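L-tyrosine isonitrile synthase (Pseudomonas aeruginosa, PDB 3E59) catalyses formation of the isonitrile group on L-tyrosine, taking its carbon from C2 of ribulose 5-phosphate, in the biosynthesis of paerucumarin. Local coordinates at residues 23-27 and 255-260; 74-78 and 296-300; 84-89 and 280-285. All coordinates share one frame; numbering follows the deposited sequence.

Contact 1 (23-27 and 255-260); sequences RRRYP and SIHPQP. With PO4 (phosphate ion), chain E.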
loop_
_atom_site.group_PDB
_atom_site.type_symbol
_atom_site.label_atom_id
_atom_site.label_comp_id
_atom_site.label_asym_id
_atom_site.label_seq_id
_atom_site.Cartn_x
_atom_site.Cartn_y
_atom_site.Cartn_z
ATOM N N ARG A 23 0.435 -1.762 13.105
ATOM C CA ARG A 23 1.057 -0.540 12.600
ATOM C C ARG A 23 2.452 -0.804 12.006
ATOM O O ARG A 23 3.275 -1.525 12.593
ATOM C CB ARG A 23 1.108 0.534 13.700
ATOM C CG ARG A 23 1.537 1.909 13.194
ATOM C CD ARG A 23 1.485 2.989 14.262
ATOM N NE ARG A 23 2.389 2.737 15.383
ATOM C CZ ARG A 23 3.543 3.361 15.602
ATOM N NH1 ARG A 23 3.974 4.317 14.776
ATOM N NH2 ARG A 23 4.271 3.035 16.673
ATOM N N ARG A 24 2.701 -0.248 10.823
ATOM C CA ARG A 24 4.055 -0.225 10.262
ATOM C C ARG A 24 4.852 0.860 10.974
ATOM O O ARG A 24 4.379 1.998 11.097
ATOM C CB ARG A 24 4.025 0.106 8.778
ATOM C CG ARG A 24 3.400 -0.938 7.947
ATOM C CD ARG A 24 3.469 -0.579 6.494
ATOM N NE ARG A 24 2.532 -1.435 5.769
ATOM C CZ ARG A 24 2.856 -2.487 5.021
ATOM N NH1 ARG A 24 4.125 -2.841 4.822
ATOM N NH2 ARG A 24 1.889 -3.172 4.444
ATOM N N ARG A 25 6.042 0.499 11.456
ATOM C CA ARG A 25 6.980 1.451 12.051
ATOM C C ARG A 25 8.199 1.511 11.147
ATOM O O ARG A 25 8.447 0.557 10.408
ATOM C CB ARG A 25 7.415 0.985 13.442
ATOM C CG ARG A 25 6.291 0.841 14.467
ATOM C CD ARG A 25 6.862 0.545 15.844
ATOM N NE ARG A 25 7.646 1.668 16.363
ATOM C CZ ARG A 25 8.576 1.578 17.313
ATOM N NH1 ARG A 25 8.871 0.410 17.875
ATOM N NH2 ARG A 25 9.220 2.671 17.701
ATOM N N TYR A 26 8.946 2.619 11.181
ATOM C CA TYR A 26 10.238 2.687 10.497
ATOM C C TYR A 26 11.178 1.679 11.147
ATOM O O TYR A 26 11.327 1.701 12.364
ATOM C CB TYR A 26 10.827 4.109 10.550
ATOM C CG TYR A 26 10.014 5.121 9.770
ATOM C CD1 TYR A 26 10.157 5.245 8.383
ATOM C CD2 TYR A 26 9.074 5.930 10.413
ATOM C CE1 TYR A 26 9.405 6.174 7.667
ATOM C CE2 TYR A 26 8.314 6.859 9.705
ATOM C CZ TYR A 26 8.482 6.971 8.341
ATOM O OH TYR A 26 7.736 7.871 7.643
ATOM N N PRO A 27 11.788 0.770 10.347
ATOM C CA PRO A 27 12.734 -0.219 10.912
ATOM C C PRO A 27 13.792 0.461 11.783
ATOM O O PRO A 27 14.194 -0.090 12.808
ATOM C CB PRO A 27 13.394 -0.835 9.666
ATOM C CG PRO A 27 12.361 -0.675 8.585
ATOM C CD PRO A 27 11.640 0.616 8.885
ATOM N N SER A 255 -2.118 3.574 5.068
ATOM C CA SER A 255 -0.963 3.595 4.166
ATOM C C SER A 255 -0.287 2.238 4.238
ATOM O O SER A 255 -0.483 1.499 5.200
ATOM C CB SER A 255 0.013 4.698 4.587
ATOM O OG SER A 255 1.059 4.866 3.647
ATOM N N ILE A 256 0.484 1.903 3.207
ATOM C CA ILE A 256 1.331 0.713 3.240
ATOM C C ILE A 256 2.805 1.064 3.401
ATOM O O ILE A 256 3.685 0.198 3.235
ATOM C CB ILE A 256 1.076 -0.276 2.028
ATOM C CG1 ILE A 256 0.961 0.454 0.685
ATOM C CG2 ILE A 256 -0.179 -1.062 2.278
ATOM C CD1 ILE A 256 2.275 0.922 0.122
ATOM N N HIS A 257 3.057 2.345 3.711
ATOM C CA HIS A 257 4.356 2.817 4.182
ATOM C C HIS A 257 4.303 3.154 5.664
ATOM O O HIS A 257 3.272 3.606 6.149
ATOM C CB HIS A 257 4.796 4.087 3.462
ATOM C CG HIS A 257 4.761 3.986 1.983
ATOM N ND1 HIS A 257 4.190 4.958 1.193
ATOM C CD2 HIS A 257 5.226 3.030 1.140
ATOM C CE1 HIS A 257 4.309 4.607 -0.076
ATOM N NE2 HIS A 257 4.938 3.445 -0.134
ATOM N N PRO A 258 5.423 2.944 6.384
ATOM C CA PRO A 258 5.564 3.497 7.745
ATOM C C PRO A 258 5.355 5.007 7.667
ATOM O O PRO A 258 5.758 5.621 6.677
ATOM C CB PRO A 258 7.027 3.214 8.104
ATOM C CG PRO A 258 7.449 2.128 7.202
ATOM C CD PRO A 258 6.609 2.176 5.962
ATOM N N GLN A 259 4.731 5.590 8.688
ATOM C CA GLN A 259 4.390 7.001 8.674
ATOM C C GLN A 259 4.824 7.695 9.964
ATOM O O GLN A 259 4.814 7.065 11.038
ATOM C CB GLN A 259 2.876 7.194 8.440
ATOM C CG GLN A 259 2.355 6.732 7.053
ATOM C CD GLN A 259 2.857 7.571 5.874
ATOM O OE1 GLN A 259 3.346 8.694 6.051
ATOM N NE2 GLN A 259 2.726 7.023 4.651
ATOM N N PRO A 260 5.184 9.002 9.873
ATOM C CA PRO A 260 5.450 9.771 11.096
ATOM C C PRO A 260 4.229 9.686 12.020
ATOM O O PRO A 260 3.106 9.601 11.539
ATOM C CB PRO A 260 5.651 11.215 10.589
ATOM C CG PRO A 260 5.987 11.091 9.120
ATOM C CD PRO A 260 5.329 9.814 8.642
HETATM P P PO4 E . 1.360 7.369 0.903
HETATM O O1 PO4 E . 2.684 7.417 1.624
HETATM O O2 PO4 E . 1.609 6.856 -0.504
HETATM O O3 PO4 E . 0.396 6.444 1.677
HETATM O O4 PO4 E . 0.784 8.755 0.780
HETATM O O HOH W 1 2.723 6.068 12.478
HETATM O O HOH W 2 2.762 4.094 10.203
HETATM O O HOH W 3 7.116 7.193 4.844
#

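Contact 2 (74-78 and 296-300); sequences PGKVL and KRSEV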
loop_
_atom_site.group_PDB
_atom_site.type_symbol
_atom_site.label_atom_id
_atom_site.label_comp_id
_atom_site.label_asym_id
_atom_site.label_seq_id
_atom_site.Cartn_x
_atom_site.Cartn_y
_atom_site.Cartn_z
ATOM N N PRO A 74 10.306 -10.400 -12.619
ATOM C CA PRO A 74 9.892 -11.799 -12.432
ATOM C C PRO A 74 10.663 -12.509 -11.318
ATOM O O PRO A 74 10.275 -13.594 -10.893
ATOM C CB PRO A 74 10.197 -12.460 -13.790
ATOM C CG PRO A 74 10.519 -11.336 -14.742
ATOM C CD PRO A 74 10.980 -10.188 -13.915
ATOM N N GLY A 75 11.752 -11.907 -10.858
ATOM C CA GLY A 75 12.532 -12.487 -9.775
ATOM C C GLY A 75 11.988 -12.159 -8.399
ATOM O O GLY A 75 12.453 -12.727 -7.409
ATOM N N LYS A 76 11.022 -11.238 -8.336
ATOM C CA LYS A 76 10.456 -10.754 -7.057
ATOM C C LYS A 76 9.061 -11.326 -6.754
ATOM O O LYS A 76 8.682 -11.473 -5.595
ATOM C CB LYS A 76 10.379 -9.216 -7.022
ATOM C CG LYS A 76 11.716 -8.473 -7.074
ATOM C CD LYS A 76 11.729 -7.184 -6.208
ATOM C CE LYS A 76 10.471 -6.349 -6.354
ATOM N NZ LYS A 76 10.570 -5.007 -5.696
ATOM N N VAL A 77 8.317 -11.644 -7.809
ATOM C CA VAL A 77 6.938 -12.107 -7.709
ATOM C C VAL A 77 6.755 -13.401 -8.498
ATOM O O VAL A 77 7.582 -13.721 -9.364
ATOM C CB VAL A 77 5.937 -11.022 -8.207
ATOM C CG1 VAL A 77 5.964 -9.812 -7.297
ATOM C CG2 VAL A 77 6.222 -10.626 -9.657
ATOM N N LEU A 78 5.684 -14.147 -8.200
ATOM C CA LEU A 78 5.398 -15.408 -8.916
ATOM C C LEU A 78 4.858 -15.179 -10.327
ATOM O O LEU A 78 5.233 -15.886 -11.257
ATOM C CB LEU A 78 4.422 -16.289 -8.133
ATOM C CG LEU A 78 4.891 -16.922 -6.822
ATOM C CD1 LEU A 78 3.685 -17.257 -5.982
ATOM C CD2 LEU A 78 5.726 -18.163 -7.075
ATOM N N LYS A 296 10.290 -11.664 0.534
ATOM C CA LYS A 296 10.796 -11.481 -0.824
ATOM C C LYS A 296 11.120 -12.860 -1.436
ATOM O O LYS A 296 11.723 -13.703 -0.778
ATOM C CB LYS A 296 12.037 -10.578 -0.798
ATOM N N ARG A 297 10.705 -13.085 -2.681
ATOM C CA ARG A 297 10.896 -14.375 -3.364
ATOM C C ARG A 297 12.359 -14.850 -3.362
ATOM O O ARG A 297 12.626 -16.035 -3.160
ATOM C CB ARG A 297 10.357 -14.316 -4.800
ATOM C CG ARG A 297 10.169 -15.676 -5.461
ATOM C CD ARG A 297 9.627 -15.540 -6.887
ATOM N NE ARG A 297 9.544 -16.833 -7.567
ATOM C CZ ARG A 297 9.580 -17.007 -8.890
ATOM N NH1 ARG A 297 9.697 -15.972 -9.711
ATOM N NH2 ARG A 297 9.504 -18.232 -9.398
ATOM N N SER A 298 13.295 -13.926 -3.583
ATOM C CA SER A 298 14.715 -14.271 -3.568
ATOM C C SER A 298 15.136 -14.823 -2.200
ATOM O O SER A 298 15.894 -15.788 -2.130
ATOM C CB SER A 298 15.581 -13.075 -3.976
ATOM O OG SER A 298 15.675 -12.115 -2.940
ATOM N N GLU A 299 14.616 -14.234 -1.120
ATOM C CA GLU A 299 14.957 -14.680 0.234
ATOM C C GLU A 299 14.451 -16.096 0.539
ATOM O O GLU A 299 15.157 -16.887 1.164
ATOM C CB GLU A 299 14.457 -13.689 1.288
ATOM N N VAL A 300 13.236 -16.409 0.090
ATOM C CA VAL A 300 12.640 -17.723 0.341
ATOM C C VAL A 300 13.315 -18.840 -0.485
ATOM O O VAL A 300 13.449 -19.966 -0.007
ATOM C CB VAL A 300 11.066 -17.706 0.216
ATOM C CG1 VAL A 300 10.615 -17.541 -1.221
ATOM C CG2 VAL A 300 10.450 -18.962 0.823
HETATM O O HOH W 4 12.924 -11.109 -4.367
#

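Contact 3 (84-89 and 280-285); sequences MAERLS and PWHGVA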
loop_
_atom_site.group_PDB
_atom_site.type_symbol
_atom_site.label_atom_id
_atom_site.label_comp_id
_atom_site.label_asym_id
_atom_site.label_seq_id
_atom_site.Cartn_x
_atom_site.Cartn_y
_atom_site.Cartn_z
ATOM N N MET A 84 -1.789 -15.558 -3.517
ATOM C CA MET A 84 -2.038 -15.786 -2.080
ATOM C C MET A 84 -1.607 -14.603 -1.177
ATOM O O MET A 84 -2.241 -14.310 -0.164
ATOM C CB MET A 84 -1.398 -17.110 -1.634
ATOM C CG MET A 84 -1.763 -17.545 -0.218
ATOM S SD MET A 84 -3.492 -18.000 0.004
ATOM C CE MET A 84 -3.464 -19.669 -0.623
ATOM N N ALA A 85 -0.561 -13.891 -1.570
ATOM C CA ALA A 85 -0.159 -12.693 -0.828
ATOM C C ALA A 85 -1.249 -11.599 -0.845
ATOM O O ALA A 85 -1.616 -11.078 0.212
ATOM C CB ALA A 85 1.171 -12.162 -1.345
ATOM N N GLU A 86 -1.773 -11.257 -2.025
ATOM C CA GLU A 86 -2.921 -10.335 -2.101
ATOM C C GLU A 86 -4.137 -10.885 -1.369
ATOM O O GLU A 86 -4.820 -10.142 -0.646
ATOM C CB GLU A 86 -3.331 -10.043 -3.542
ATOM C CG GLU A 86 -2.538 -8.959 -4.233
ATOM C CD GLU A 86 -1.235 -9.470 -4.803
ATOM O OE1 GLU A 86 -0.900 -10.655 -4.601
ATOM O OE2 GLU A 86 -0.554 -8.686 -5.472
ATOM N N ARG A 87 -4.399 -12.183 -1.555
ATOM C CA ARG A 87 -5.616 -12.818 -1.045
ATOM C C ARG A 87 -5.707 -12.733 0.466
ATOM O O ARG A 87 -6.731 -12.313 1.012
ATOM C CB ARG A 87 -5.730 -14.274 -1.498
ATOM C CG ARG A 87 -6.965 -14.993 -0.915
ATOM C CD ARG A 87 -7.116 -16.398 -1.472
ATOM N NE ARG A 87 -6.891 -16.459 -2.918
ATOM C CZ ARG A 87 -7.849 -16.343 -3.840
ATOM N NH1 ARG A 87 -9.115 -16.147 -3.480
ATOM N NH2 ARG A 87 -7.540 -16.427 -5.128
ATOM N N LEU A 88 -4.628 -13.111 1.139
ATOM C CA LEU A 88 -4.599 -13.060 2.602
ATOM C C LEU A 88 -4.576 -11.631 3.133
ATOM O O LEU A 88 -5.107 -11.364 4.206
ATOM C CB LEU A 88 -3.413 -13.854 3.134
ATOM C CG LEU A 88 -3.516 -15.370 2.950
ATOM C CD1 LEU A 88 -2.179 -15.983 3.217
ATOM C CD2 LEU A 88 -4.581 -15.958 3.887
ATOM N N SER A 89 -3.953 -10.717 2.390
ATOM C CA SER A 89 -3.955 -9.307 2.780
ATOM C C SER A 89 -5.361 -8.706 2.711
ATOM O O SER A 89 -5.792 -7.994 3.637
ATOM C CB SER A 89 -2.985 -8.492 1.924
ATOM O OG SER A 89 -1.666 -8.966 2.087
ATOM N N PRO A 280 2.501 -7.121 -0.503
ATOM C CA PRO A 280 2.217 -8.355 -1.264
ATOM C C PRO A 280 2.461 -8.301 -2.780
ATOM O O PRO A 280 2.725 -9.338 -3.382
ATOM C CB PRO A 280 0.749 -8.644 -0.952
ATOM C CG PRO A 280 0.185 -7.393 -0.370
ATOM C CD PRO A 280 1.326 -6.679 0.281
ATOM N N TRP A 281 2.410 -7.116 -3.384
ATOM C CA TRP A 281 2.686 -6.989 -4.820
ATOM C C TRP A 281 4.183 -6.896 -5.145
ATOM O O TRP A 281 4.551 -6.781 -6.306
ATOM C CB TRP A 281 1.900 -5.839 -5.453
ATOM C CG TRP A 281 1.987 -4.520 -4.710
ATOM C CD1 TRP A 281 2.809 -3.459 -5.004
ATOM C CD2 TRP A 281 1.216 -4.124 -3.566
ATOM N NE1 TRP A 281 2.606 -2.435 -4.103
ATOM C CE2 TRP A 281 1.637 -2.812 -3.209
ATOM C CE3 TRP A 281 0.210 -4.745 -2.809
ATOM C CZ2 TRP A 281 1.086 -2.112 -2.121
ATOM C CZ3 TRP A 281 -0.342 -4.046 -1.717
ATOM C CH2 TRP A 281 0.104 -2.746 -1.388
ATOM N N HIS A 282 5.025 -6.951 -4.109
ATOM C CA HIS A 282 6.489 -6.946 -4.239
ATOM C C HIS A 282 7.113 -8.196 -3.617
ATOM O O HIS A 282 8.325 -8.312 -3.554
ATOM C CB HIS A 282 7.092 -5.697 -3.578
ATOM C CG HIS A 282 6.903 -4.446 -4.371
ATOM N ND1 HIS A 282 7.774 -4.060 -5.364
ATOM C CD2 HIS A 282 5.936 -3.501 -4.331
ATOM C CE1 HIS A 282 7.363 -2.920 -5.894
ATOM N NE2 HIS A 282 6.245 -2.562 -5.286
ATOM N N GLY A 283 6.281 -9.137 -3.175
ATOM C CA GLY A 283 6.769 -10.350 -2.532
ATOM C C GLY A 283 5.866 -11.555 -2.705
ATOM O O GLY A 283 4.999 -11.578 -3.587
ATOM N N VAL A 284 6.087 -12.568 -1.869
ATOM C CA VAL A 284 5.351 -13.840 -1.952
ATOM C C VAL A 284 4.890 -14.286 -0.580
ATOM O O VAL A 284 5.582 -14.062 0.418
ATOM C CB VAL A 284 6.183 -15.003 -2.590
ATOM C CG1 VAL A 284 6.459 -14.750 -4.060
ATOM C CG2 VAL A 284 7.484 -15.254 -1.823
ATOM N N ALA A 285 3.720 -14.917 -0.539
ATOM C CA ALA A 285 3.226 -15.535 0.688
ATOM C C ALA A 285 4.030 -16.797 0.930
ATOM O O ALA A 285 4.360 -17.519 -0.008
ATOM C CB ALA A 285 1.736 -15.852 0.570
#

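Contact 1 (23-27 and 255-260)
P258 packs its ring against the extended segment 23-27 and meets Y26 through a CH-pi contact: CB of P258 stands over the middle of the Y26 ring, 3.7 Å from its centroid and 10° off the normal. With CG beside its own backbone N (chi1 -66°), the tyrosine ring swings back across 258-260. Its hydroxyl end reaches the next proline, where OH of Y26 lies 3.3 Å from CD of P260. R24 flanks the other side of P258. Its extended chain runs alongside I256, and the carbonyl O of I256 sits over one face of the guanidinium, 3.2 Å from NE of R24, at an angle too poor for a hydrogen bond. That group is instead gripped by backbone oxygens of I268, D276 and L278, so the arginine ties 23-27 to the chain beyond strand 265-267.

The looser side is bridged by water. One molecule links O of R24 to N of Q259, another joins NH1 of R23 to O of Q259, and a third lies 2.8 Å from O of P258, to which it donates, and 2.9 Å from OH of Y26. Away from 23-27, a phosphate ion, probably from the crystallisation liquor, accepts from OG of S255, from ND1 of H257 at the edge of its ring (2.9 Å to O1), and from NE2 of Q259. R253 and K265 also hydrogen-bond to it. OG of S255 also takes the N-H of H257 (3.2 Å, 165°) and NE2 of Q259, which fixes the serine between loop and ion. The bond from H257 closes an ST turn as the chain leaves strand 252-255, and the ion sits beside this turn, at the C-terminal end of a strand of the parallel sheet.

Contact 2 (74-78 and 296-300)
R297 crosses to 74-78 from the start of a short helix, for which K296 supplies the N-cap residue. The carbonyl O of K296 takes the N-H of V300 (3.2 Å) and, weakly, that of E299. R297 carries most of the contact. CG lies anti to the backbone N (chi1 -165°), and the chain stays extended to NE, laying the side chain along the carbonyl side of the turn 74-78. CB of R297 rests 3.4 Å from O of K76, and CD passes by the carbonyl of V77. At the far end NH1 of R297 comes between two carbonyl oxygens, 2.7 Å from O of P74 and 3.1 Å from O of V77. P74 O is near the guanidinium plane at its edge, while CA of L78 lies over one face. The L78 side chain crosses the arginine at about a right angle, with CD2 4.1 Å from NE of R297. NE is hydrogen-bonded to Y317 of strand 313-318. At S298 the backbone N donates to a water 2.9 Å away, and that water donates only a weak, long bond to O of G75. R297 thus lies against carbonyls of a surface turn, joining the loop before helix 84-103 to helix 297-302.

Contact 3 (84-89 and 280-285)
The N-terminal end of helix 84-103 lies against the turn 280-283 and the start of strand 284-287, closest at A85 and A285, whose CA atoms are 4.7 Å apart. No hydrogen bond crosses, and small side chains permit this close approach. CB of A85 meets CB of P280 at 3.6 Å, while CB of A285 packs 3.7 Å from N of A85. M84 extends the apolar patch by setting its CG 4.0 Å from CB of A285. One turn on, OG of S89 lies 3.5 Å from CG of P280. The hydroxyl folds back beside its own backbone N (chi1 -61°) and donates to O of A85 at 2.8 Å. That oxygen also accepts the helical N-H of S89, the two donors arriving from opposite faces of the carbonyl plane. E86 bends at chi2 (83°) and brings OE2 3.7 Å from CA of W281, its side chain crossing the tryptophan at about a right angle. Its buried carboxylate is salt-bridged to K70 and hydrogen-bonded to OH of Y133 and N of D83. Helix 127-144 packs against E86 and R87, whereas strands 292-295 and 313-318, the partners of strand 284-287 in the mixed sheet, receive M84 and A285.

In the fold
From the N terminus, the loop after helix 11-20 enters contact 1, which closes a span of 227 residues on reaching 255-260 beyond strand 252-255 of the parallel sheet. Inside that span begin contacts 2 and 3, whose partners lie after it, so contact 1 crosses both. Contact 3, joining 84-89 to 280-285, falls wholly within the span that contact 2 closes from 74-78 to 296-300. Contacts 2 and 3, centres about 11 Å apart, share packing of L78 and R297 on V284 and a probable K76-H282 hydrogen bond. I256 against W281 connects contacts 1 and 3, bringing the loop after strand 252-255 against the turn that leads into the mixed sheet.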